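Local atomic coordinates of type III CBASS phage resistance system CD-NTase-associated protein Cap8 (Pseudomonas aeruginosa, PDB entry 6P8P), a protein that probably acts as a HORMA-domain regulator that controls a bacterial cGAS-like nucleotidyltransferase in immunity against bacteriophages. Residues A23-L28 with E39-T44; A47-A52 with L111-S116. The protein carries 2 engineered substitutions. All blocks are in the same frame, centred on the assembly; numbering follows the deposited sequence.

Contact 1. Residues A23-L28 with E39-T44; sequences AIVELL and ELRAVT
Val25 and Leu40 bring two helices together, their CA atoms only 6.6 Å apart, a close backbone approach between the last turns of helix 17-29 and the end of helix 35-42. The two side chains do not meet head-on but slide past each other in opposite directions, so that Val25 CG2 lies 4.0 Å from CB of Leu40, near the root of that side chain. The other branch of Val25, CG1, stands anti to the backbone N (chi1 173°) and is the one that comes to 4.3 Å from the aliphatic CG of Arg41. One turn further along helix 17-29, Leu28 crosses Leu40 at about a right angle, and the methyls Leu28 CD1 and Leu40 CD2 are 4.2 Å apart. In this HORMA domain the helix 17-29 lies against the mixed sheet, with Ile24, Leu27 and Leu28 touching Ile72 of strand 69-75, whereas Val25 turns to helix 35-42. Trp100, in a loop, also packs on Leu40. Beside this apolar centre, a polar bridge runs at the exposed margin: a water donates to Glu26 OE1 (2.8 Å) and accepts from Arg41 NH2 (3.0 Å). It spans two opposite charges whose atoms OE1 and NH2 are 5.3 Å apart, too far for a direct salt bridge. Where helix 35-42 ends, Val43 leaves helical geometry and the next helix starts at once. Thr44 grips this bend with two bonds to Arg41 O, from its backbone N and from OG1. The hydroxyl bond is 2.7 Å long, and OG1 sits at 119° to the C=O, tilted 25° from the carbonyl plane on the same face as the N. One residue earlier, Leu40 O accepts from Trp21 NE1.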
ATOM      1  N   ALA A  23      -1.927   0.340 -15.429  1.00 15.11           N
ATOM      2  CA  ALA A  23      -2.769   0.255 -16.627  1.00 16.04           C
ATOM      3  C   ALA A  23      -4.068   1.016 -16.417  1.00 16.45           C
ATOM      4  O   ALA A  23      -4.574   1.665 -17.346  1.00 16.97           O
ATOM      5  CB  ALA A  23      -3.057  -1.204 -16.996  1.00 16.43           C
ATOM      6  N   ILE A  24      -4.603   0.957 -15.183  1.00 14.01           N
ATOM      7  CA  ILE A  24      -5.827   1.683 -14.834  1.00 13.72           C
ATOM      8  C   ILE A  24      -5.586   3.183 -14.828  1.00 17.74           C
ATOM      9  O   ILE A  24      -6.403   3.964 -15.324  1.00 19.93           O
ATOM     10  CB  ILE A  24      -6.361   1.187 -13.476  1.00 18.27           C
ATOM     11  CG1 ILE A  24      -6.847  -0.261 -13.620  1.00 17.58           C
ATOM     12  CG2 ILE A  24      -7.468   2.092 -12.959  1.00 18.91           C
ATOM     13  CD1 ILE A  24      -7.115  -0.983 -12.310  1.00 22.65           C
ATOM     14  N   VAL A  25      -4.453   3.611 -14.305  1.00 14.80           N
ATOM     15  CA  VAL A  25      -4.140   5.032 -14.322  1.00 15.24           C
ATOM     16  C   VAL A  25      -4.058   5.546 -15.756  1.00 16.49           C
ATOM     17  O   VAL A  25      -4.538   6.637 -16.076  1.00 15.93           O
ATOM     18  CB  VAL A  25      -2.821   5.287 -13.582  1.00 16.03           C
ATOM     19  CG1 VAL A  25      -2.397   6.749 -13.753  1.00 17.79           C
ATOM     20  CG2 VAL A  25      -2.960   4.932 -12.089  1.00 20.03           C
ATOM     21  N   GLU A  26      -3.435   4.781 -16.635  1.00 16.81           N
ATOM     22  CA  GLU A  26      -3.360   5.214 -18.032  1.00 15.62           C
ATOM     23  C   GLU A  26      -4.751   5.291 -18.671  1.00 18.96           C
ATOM     24  O   GLU A  26      -5.060   6.245 -19.393  1.00 21.96           O
ATOM     25  CB  GLU A  26      -2.442   4.278 -18.815  1.00 21.08           C
ATOM     26  CG  GLU A  26      -2.243   4.718 -20.273  1.00 27.85           C
ATOM     27  CD  GLU A  26      -1.562   6.061 -20.424  1.00 47.37           C
ATOM     28  OE1 GLU A  26      -0.885   6.508 -19.473  1.00 46.10           O
ATOM     29  OE2 GLU A  26      -1.715   6.676 -21.504  1.00 57.97           O
ATOM     30  N   LEU A  27      -5.608   4.305 -18.395  1.00 17.95           N
ATOM     31  CA  LEU A  27      -6.973   4.344 -18.899  1.00 19.45           C
ATOM     32  C   LEU A  27      -7.680   5.626 -18.479  1.00 19.28           C
ATOM     33  O   LEU A  27      -8.374   6.269 -19.283  1.00 21.18           O
ATOM     34  CB  LEU A  27      -7.742   3.141 -18.381  1.00 16.67           C
ATOM     35  CG  LEU A  27      -9.172   3.031 -18.906  1.00 29.61           C
ATOM     36  CD1 LEU A  27      -9.200   2.326 -20.255  1.00 27.88           C
ATOM     37  CD2 LEU A  27     -10.053   2.321 -17.883  1.00 35.50           C
ATOM     38  N   LEU A  28      -7.486   6.034 -17.230  1.00 17.58           N
ATOM     39  CA  LEU A  28      -8.253   7.147 -16.685  1.00 14.35           C
ATOM     40  C   LEU A  28      -7.657   8.511 -16.954  1.00 20.79           C
ATOM     41  O   LEU A  28      -8.395   9.498 -16.876  1.00 22.76           O
ATOM     42  CB  LEU A  28      -8.425   6.969 -15.187  1.00 16.06           C
ATOM     43  CG  LEU A  28      -9.287   5.799 -14.747  1.00 18.01           C
ATOM     44  CD1 LEU A  28      -9.244   5.615 -13.226  1.00 19.67           C
ATOM     45  CD2 LEU A  28     -10.721   5.980 -15.217  1.00 23.63           C
ATOM     46  N   GLU A  39      -2.158  12.402  -8.397  1.00 17.04           N
ATOM     47  CA  GLU A  39      -2.826  11.849  -7.226  1.00 19.59           C
ATOM     48  C   GLU A  39      -3.036  10.344  -7.364  1.00 16.72           C
ATOM     49  O   GLU A  39      -2.829   9.600  -6.400  1.00 17.88           O
ATOM     50  CB  GLU A  39      -4.160  12.529  -6.970  1.00 25.01           C
ATOM     51  CG  GLU A  39      -4.043  13.867  -6.251  1.00 38.26           C
ATOM     52  CD  GLU A  39      -5.387  14.466  -5.844  1.00 48.77           C
ATOM     53  OE1 GLU A  39      -6.330  13.726  -5.496  1.00 30.89           O
ATOM     54  OE2 GLU A  39      -5.502  15.707  -5.865  1.00 49.61           O
ATOM     55  N   LEU A  40      -3.463   9.888  -8.536  1.00 17.63           N
ATOM     56  CA  LEU A  40      -3.623   8.448  -8.744  1.00 14.23           C
ATOM     57  C   LEU A  40      -2.303   7.707  -8.551  1.00 16.94           C
ATOM     58  O   LEU A  40      -2.265   6.630  -7.937  1.00 18.17           O
ATOM     59  CB  LEU A  40      -4.192   8.179 -10.133  1.00 14.01           C
ATOM     60  CG  LEU A  40      -5.720   8.188 -10.245  1.00 23.37           C
ATOM     61  CD1 LEU A  40      -6.330   9.485  -9.921  1.00 36.20           C
ATOM     62  CD2 LEU A  40      -6.045   7.802 -11.716  1.00 23.40           C
ATOM     63  N   ARG A  41      -1.205   8.267  -9.053  1.00 18.58           N
ATOM     64  CA  ARG A  41       0.090   7.632  -8.874  1.00 19.40           C
ATOM     65  C   ARG A  41       0.532   7.702  -7.422  1.00 18.45           C
ATOM     66  O   ARG A  41       1.172   6.773  -6.924  1.00 20.24           O
ATOM     67  CB  ARG A  41       1.129   8.272  -9.806  1.00 17.00           C
ATOM     68  CG  ARG A  41       0.932   7.961 -11.277  1.00 17.97           C
ATOM     69  CD  ARG A  41       2.005   8.630 -12.145  1.00 27.19           C
ATOM     70  NE  ARG A  41       1.897   8.233 -13.543  1.00 36.57           N
ATOM     71  CZ  ARG A  41       2.516   8.846 -14.557  1.00 55.49           C
ATOM     72  NH1 ARG A  41       3.287   9.901 -14.333  1.00 61.31           N
ATOM     73  NH2 ARG A  41       2.356   8.414 -15.802  1.00 32.97           N
ATOM     74  N   ALA A  42       0.120   8.741  -6.702  1.00 17.70           N
ATOM     75  CA  ALA A  42       0.544   8.871  -5.302  1.00 18.87           C
ATOM     76  C   ALA A  42      -0.046   7.775  -4.400  1.00 19.10           C
ATOM     77  O   ALA A  42       0.548   7.442  -3.364  1.00 21.14           O
ATOM     78  CB  ALA A  42       0.149  10.248  -4.771  1.00 21.26           C
ATOM     79  N   VAL A  43      -1.211   7.228  -4.751  1.00 14.87           N
ATOM     80  CA  VAL A  43      -1.873   6.211  -3.944  1.00 16.53           C
ATOM     81  C   VAL A  43      -1.538   4.801  -4.433  1.00 14.92           C
ATOM     82  O   VAL A  43      -2.209   3.846  -4.061  1.00 16.32           O
ATOM     83  CB  VAL A  43      -3.391   6.419  -3.893  1.00 19.55           C
ATOM     84  CG1 VAL A  43      -3.751   7.771  -3.334  1.00 21.46           C
ATOM     85  CG2 VAL A  43      -3.995   6.206  -5.291  1.00 17.57           C
ATOM     86  N   THR A  44      -0.492   4.658  -5.253  1.00 17.30           N
ATOM     87  CA  THR A  44      -0.174   3.367  -5.856  1.00 18.74           C
ATOM     88  C   THR A  44       0.018   2.282  -4.813  1.00 17.28           C
ATOM     89  O   THR A  44      -0.434   1.143  -4.993  1.00 19.19           O
ATOM     90  CB  THR A  44       1.093   3.483  -6.720  1.00 22.71           C
ATOM     91  OG1 THR A  44       0.828   4.271  -7.875  1.00 23.67           O
ATOM     92  CG2 THR A  44       1.611   2.103  -7.185  1.00 19.44           C
TER
HETATM   93  O   HOH W   1      -0.058   6.925 -16.868  1.00 36.45           O

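Contact 2. Residues A47-A52 with L111-S116; sequences AASLIA and LGWVQS
Leu50 and Val114 join helix 44-52 to helix 111-119 of the HORMA domain, a pairing of segments far apart in sequence that also lies next to the second subunit. The backbones keep their distance, 8.9 Å between the CA atoms of these two residues, and side chains fill the interval. The apolar part is a tip-to-tip meeting in which Leu50 CD2 and Val114 CG2 are 4.2 Å apart. Cys106, the last residue of strand 101-106, touches both side chains, and Pro107 adds to the packing on Leu50. The aromatic part centres on Trp113. Its CG lies between the backbone N and the carbonyl carbon (chi1 87°), which sends the indole outward from its own helix to Ser49 of helix 44-52, past the neighbouring side chain of Val114, whose CG2 lies over the middle of one indole face, 3.5 Å above its plane. Ala52 of the second subunit also packs on this indole, and NE1 is hydrogen-bonded to Gln110 OE1. The polar part is Ser49, whose OG is hydrogen-bonded to Ser49 OG of the second subunit. That same oxygen lies in the plane of the indole at its edge, 3.7 Å from Trp113 CZ2 and 4.0 Å from Trp113 CH2.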
ATOM      1  N   ALA A  47      -3.458   1.307  -3.613  1.00 15.83           N
ATOM      2  CA  ALA A  47      -4.287   0.727  -4.660  1.00 15.27           C
ATOM      3  C   ALA A  47      -3.779  -0.642  -5.078  1.00 18.51           C
ATOM      4  O   ALA A  47      -4.565  -1.591  -5.232  1.00 16.13           O
ATOM      5  CB  ALA A  47      -4.323   1.678  -5.852  1.00 18.32           C
ATOM      6  N   ALA A  48      -2.457  -0.773  -5.244  1.00 16.27           N
ATOM      7  CA  ALA A  48      -1.878  -2.073  -5.546  1.00 15.19           C
ATOM      8  C   ALA A  48      -2.128  -3.067  -4.424  1.00 16.17           C
ATOM      9  O   ALA A  48      -2.355  -4.251  -4.673  1.00 15.51           O
ATOM     10  CB  ALA A  48      -0.383  -1.913  -5.834  1.00 17.00           C
ATOM     11  N   SER A  49      -2.070  -2.621  -3.175  1.00 15.69           N
ATOM     12  CA  SER A  49      -2.366  -3.530  -2.074  1.00 13.74           C
ATOM     13  C   SER A  49      -3.759  -4.122  -2.201  1.00 15.25           C
ATOM     14  O   SER A  49      -3.955  -5.328  -2.005  1.00 15.20           O
ATOM     15  CB  SER A  49      -2.231  -2.782  -0.738  1.00 15.41           C
ATOM     16  OG  SER A  49      -2.578  -3.595   0.390  1.00 20.05           O
ATOM     17  N   LEU A  50      -4.730  -3.281  -2.535  1.00 15.86           N
ATOM     18  CA  LEU A  50      -6.110  -3.732  -2.663  1.00 14.36           C
ATOM     19  C   LEU A  50      -6.278  -4.664  -3.856  1.00 16.40           C
ATOM     20  O   LEU A  50      -7.039  -5.630  -3.793  1.00 15.60           O
ATOM     21  CB  LEU A  50      -7.036  -2.517  -2.806  1.00 14.07           C
ATOM     22  CG  LEU A  50      -7.115  -1.600  -1.597  1.00 16.35           C
ATOM     23  CD1 LEU A  50      -7.828  -0.297  -1.974  1.00 19.00           C
ATOM     24  CD2 LEU A  50      -7.788  -2.292  -0.440  1.00 19.10           C
ATOM     25  N   ILE A  51      -5.614  -4.361  -4.969  1.00 15.20           N
ATOM     26  CA  ILE A  51      -5.645  -5.255  -6.120  1.00 15.57           C
ATOM     27  C   ILE A  51      -5.038  -6.602  -5.769  1.00 21.70           C
ATOM     28  O   ILE A  51      -5.567  -7.653  -6.147  1.00 16.32           O
ATOM     29  CB  ILE A  51      -4.931  -4.598  -7.313  1.00 14.79           C
ATOM     30  CG1 ILE A  51      -5.746  -3.408  -7.790  1.00 16.21           C
ATOM     31  CG2 ILE A  51      -4.696  -5.607  -8.415  1.00 18.85           C
ATOM     32  CD1 ILE A  51      -4.973  -2.471  -8.711  1.00 20.95           C
ATOM     33  N   ALA A  52      -3.923  -6.598  -5.042  1.00 16.03           N
ATOM     34  CA  ALA A  52      -3.303  -7.857  -4.653  1.00 15.91           C
ATOM     35  C   ALA A  52      -4.236  -8.688  -3.781  1.00 17.60           C
ATOM     36  O   ALA A  52      -4.139  -9.919  -3.765  1.00 20.79           O
ATOM     37  CB  ALA A  52      -1.971  -7.585  -3.923  1.00 20.71           C
ATOM     38  N   LEU A 111     -10.427  -1.180   6.177  1.00 19.45           N
ATOM     39  CA  LEU A 111     -10.806   0.173   5.808  1.00 15.23           C
ATOM     40  C   LEU A 111     -10.108   1.202   6.679  1.00 21.24           C
ATOM     41  O   LEU A 111      -9.825   2.319   6.234  1.00 25.03           O
ATOM     42  CB  LEU A 111     -12.318   0.371   5.939  1.00 24.30           C
ATOM     43  CG  LEU A 111     -13.196   0.170   4.743  1.00 28.67           C
ATOM     44  CD1 LEU A 111     -14.672   0.481   5.183  1.00 25.48           C
ATOM     45  CD2 LEU A 111     -12.779   1.007   3.579  1.00 21.36           C
ATOM     46  N   GLY A 112      -9.894   0.879   7.946  1.00 23.25           N
ATOM     47  CA  GLY A 112      -9.260   1.818   8.854  1.00 28.02           C
ATOM     48  C   GLY A 112      -7.926   2.301   8.333  1.00 28.36           C
ATOM     49  O   GLY A 112      -7.705   3.506   8.165  1.00 27.98           O
ATOM     50  N   TRP A 113      -7.021   1.367   8.040  1.00 19.93           N
ATOM     51  CA  TRP A 113      -5.705   1.786   7.575  1.00 17.41           C
ATOM     52  C   TRP A 113      -5.771   2.328   6.154  1.00 17.05           C
ATOM     53  O   TRP A 113      -5.096   3.312   5.834  1.00 19.22           O
ATOM     54  CB  TRP A 113      -4.692   0.641   7.715  1.00 20.17           C
ATOM     55  CG  TRP A 113      -4.543  -0.360   6.602  1.00 19.25           C
ATOM     56  CD1 TRP A 113      -5.020  -1.648   6.579  1.00 16.43           C
ATOM     57  CD2 TRP A 113      -3.798  -0.183   5.391  1.00 18.00           C
ATOM     58  NE1 TRP A 113      -4.637  -2.259   5.402  1.00 21.04           N
ATOM     59  CE2 TRP A 113      -3.894  -1.379   4.661  1.00 21.02           C
ATOM     60  CE3 TRP A 113      -3.085   0.886   4.840  1.00 18.76           C
ATOM     61  CZ2 TRP A 113      -3.275  -1.548   3.419  1.00 21.18           C
ATOM     62  CZ3 TRP A 113      -2.468   0.708   3.630  1.00 23.26           C
ATOM     63  CH2 TRP A 113      -2.587  -0.486   2.922  1.00 20.53           C
ATOM     64  N   VAL A 114      -6.621   1.747   5.312  1.00 17.84           N
ATOM     65  CA  VAL A 114      -6.661   2.178   3.918  1.00 14.76           C
ATOM     66  C   VAL A 114      -7.182   3.597   3.807  1.00 16.87           C
ATOM     67  O   VAL A 114      -6.639   4.398   3.047  1.00 16.47           O
ATOM     68  CB  VAL A 114      -7.487   1.182   3.096  1.00 14.30           C
ATOM     69  CG1 VAL A 114      -7.802   1.768   1.732  1.00 18.00           C
ATOM     70  CG2 VAL A 114      -6.720  -0.102   2.966  1.00 16.11           C
ATOM     71  N   GLN A 115      -8.268   3.928   4.513  1.00 17.62           N
ATOM     72  CA  GLN A 115      -8.820   5.273   4.387  1.00 16.03           C
ATOM     73  C   GLN A 115      -7.840   6.315   4.906  1.00 21.48           C
ATOM     74  O   GLN A 115      -7.680   7.377   4.295  1.00 20.22           O
ATOM     75  CB  GLN A 115     -10.172   5.368   5.107  1.00 16.69           C
ATOM     76  CG  GLN A 115     -11.232   4.485   4.441  1.00 19.12           C
ATOM     77  CD  GLN A 115     -12.633   4.667   4.999  1.00 30.08           C
ATOM     78  OE1 GLN A 115     -13.634   4.674   4.258  1.00 30.64           O
ATOM     79  NE2 GLN A 115     -12.720   4.797   6.306  1.00 21.07           N
ATOM     80  N   SER A 116      -7.129   6.002   6.002  1.00 20.96           N
ATOM     81  CA  SER A 116      -6.100   6.914   6.496  1.00 19.16           C
ATOM     82  C   SER A 116      -4.959   7.075   5.504  1.00 19.17           C
ATOM     83  O   SER A 116      -4.455   8.182   5.310  1.00 24.79           O
ATOM     84  CB  SER A 116      -5.561   6.421   7.844  1.00 26.52           C
ATOM     85  OG  SER A 116      -6.551   6.500   8.835  1.00 29.47           O
TER

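The bend at Val43 and Thr44 connects the two contacts in the chain: helix 35-42 closes contact 1 and helix 44-52 opens contact 2 within a few residues. No other touch joins them, and their centres are about 14 Å apart. Contact 1 lies nearer the middle of the chain, its centre about 8 Å from that of the chain against about 11 Å for contact 2. Both reach the second subunit: Thr44 packs on Lys120 of that subunit, and contact 2 meets it more extensively, Ala48 packing on Trp113 of the other copy. A bound calcium ion lies beside contact 2, about 5 Å from the side chain of Ser49.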